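PDB 2WOL: clavulanic acid biosynthesis oligopeptide binding protein 2 from Streptomyces clavuligerus, which probably binds peptides as an extracellular solute-binding protein and belongs to the clavulanic acid biosynthesis pathway. Local coordinates for residues Val120-Ala123 / Val124-Val127. Numbering follows the deposited sequence.
Sequences VRHA and VQRV
R121 meets Q125 and H122 meets R126 in a local i to i+4 contact within helix 117-127, buried beside the four-stranded antiparallel sheet that includes strand 171-175. Three backbone bonds of the alpha-helical pattern join the turns: V124 N to V120 O, Q125 N to R121 O and R126 N to H122 O.

R126 runs past the imidazole of H122. Its CG makes a CH-pi contact over one ring face, 4.1 Å from the centroid of the H122 ring. With chi1 at -71°, R126 CG lies beside its own backbone N and 3.1 Å from H122 O. The guanidinium plane is turned 41° from that of the ring. H122 NE2 and R126 NE share D200, through a hydrogen bond and a salt bridge; R126 NH2 pairs with D47. A water in the guanidinium plane links R126 NH1 (2.9 Å) to A123 O (3.1 Å).

The helix belongs to the periplasmic-binding-protein fold of family 5 solute-binding proteins. Its valines pack inward: V120 and V124 on strand 171-175, V124 and V127 on helix 140-144.

R121 and Q125 lie side by side, their guanidinium and amide planes 2° apart. Q125 OE1 sits 3.4 Å from R121 CG but accepts its hydrogen bond from L161 N. R121 NH1 is hydrogen-bonded to V164 O. A second water bridges H122 ND1 at 2.9 Å and, weakly, Q125 NE2.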
loop_
_atom_site.group_PDB
_atom_site.type_symbol
_atom_site.label_atom_id
_atom_site.label_comp_id
_atom_site.label_asym_id
_atom_site.label_seq_id
_atom_site.Cartn_x
_atom_site.Cartn_y
_atom_site.Cartn_z
ATOM N N VAL A 120 -11.584 -3.041 -20.849
ATOM C CA VAL A 120 -10.842 -2.168 -19.947
ATOM C C VAL A 120 -11.754 -1.034 -19.494
ATOM O O VAL A 120 -11.802 -0.709 -18.305
ATOM C CB VAL A 120 -9.540 -1.615 -20.584
ATOM C CG1 VAL A 120 -8.817 -0.689 -19.604
ATOM C CG2 VAL A 120 -8.624 -2.755 -21.002
ATOM N N ARG A 121 -12.493 -0.447 -20.434
ATOM C CA ARG A 121 -13.487 0.547 -20.062
ATOM C C ARG A 121 -14.502 -0.050 -19.096
ATOM O O ARG A 121 -14.865 0.587 -18.104
ATOM C CB ARG A 121 -14.209 1.114 -21.278
ATOM C CG ARG A 121 -15.314 2.092 -20.898
ATOM C CD ARG A 121 -15.739 2.925 -22.069
ATOM N NE ARG A 121 -16.480 2.138 -23.044
ATOM C CZ ARG A 121 -16.873 2.607 -24.219
ATOM N NH1 ARG A 121 -16.589 3.861 -24.561
ATOM N NH2 ARG A 121 -17.548 1.821 -25.048
ATOM N N HIS A 122 -14.961 -1.266 -19.384
ATOM C CA HIS A 122 -15.940 -1.909 -18.518
ATOM C C HIS A 122 -15.416 -2.084 -17.091
ATOM O O HIS A 122 -16.138 -1.816 -16.130
ATOM C CB HIS A 122 -16.434 -3.246 -19.077
ATOM C CG HIS A 122 -17.522 -3.856 -18.251
ATOM N ND1 HIS A 122 -18.796 -3.331 -18.204
ATOM C CD2 HIS A 122 -17.516 -4.912 -17.405
ATOM C CE1 HIS A 122 -19.533 -4.049 -17.376
ATOM N NE2 HIS A 122 -18.780 -5.013 -16.876
ATOM N N ALA A 123 -14.163 -2.515 -16.966
ATOM C CA ALA A 123 -13.521 -2.659 -15.659
ATOM C C ALA A 123 -13.516 -1.341 -14.885
ATOM O O ALA A 123 -13.866 -1.309 -13.699
ATOM C CB ALA A 123 -12.106 -3.180 -15.828
ATOM N N VAL A 124 -13.134 -0.262 -15.560
ATOM C CA VAL A 124 -13.108 1.061 -14.946
ATOM C C VAL A 124 -14.528 1.512 -14.568
ATOM O O VAL A 124 -14.748 2.072 -13.493
ATOM C CB VAL A 124 -12.396 2.087 -15.865
ATOM C CG1 VAL A 124 -12.520 3.491 -15.315
ATOM C CG2 VAL A 124 -10.923 1.707 -16.028
ATOM N N GLN A 125 -15.486 1.239 -15.450
ATOM C CA GLN A 125 -16.886 1.558 -15.178
ATOM C C GLN A 125 -17.420 0.818 -13.955
ATOM O O GLN A 125 -18.161 1.400 -13.158
ATOM C CB GLN A 125 -17.747 1.269 -16.408
ATOM C CG GLN A 125 -17.564 2.308 -17.496
ATOM C CD GLN A 125 -18.304 2.002 -18.787
ATOM O OE1 GLN A 125 -18.357 2.848 -19.673
ATOM N NE2 GLN A 125 -18.842 0.791 -18.914
ATOM N N ARG A 126 -17.038 -0.453 -13.803
ATOM C CA ARG A 126 -17.439 -1.277 -12.657
ATOM C C ARG A 126 -17.126 -0.628 -11.311
ATOM O O ARG A 126 -17.900 -0.753 -10.360
ATOM C CB ARG A 126 -16.764 -2.651 -12.711
ATOM C CG ARG A 126 -17.288 -3.565 -13.787
ATOM C CD ARG A 126 -16.496 -4.856 -13.817
ATOM N NE ARG A 126 -17.075 -5.886 -12.955
ATOM C CZ ARG A 126 -16.481 -6.427 -11.892
ATOM N NH1 ARG A 126 -15.266 -6.042 -11.510
ATOM N NH2 ARG A 126 -17.116 -7.358 -11.199
ATOM N N VAL A 127 -15.980 0.042 -11.230
ATOM C CA VAL A 127 -15.560 0.722 -10.003
ATOM C C VAL A 127 -16.631 1.702 -9.503
ATOM O O VAL A 127 -16.796 1.896 -8.293
ATOM C CB VAL A 127 -14.198 1.436 -10.203
ATOM C CG1 VAL A 127 -13.812 2.261 -8.974
ATOM C CG2 VAL A 127 -13.108 0.418 -10.535
HETATM O O HOH W 1 -19.531 -1.878 -20.576
HETATM O O HOH W 2 -13.354 -4.128 -12.581
#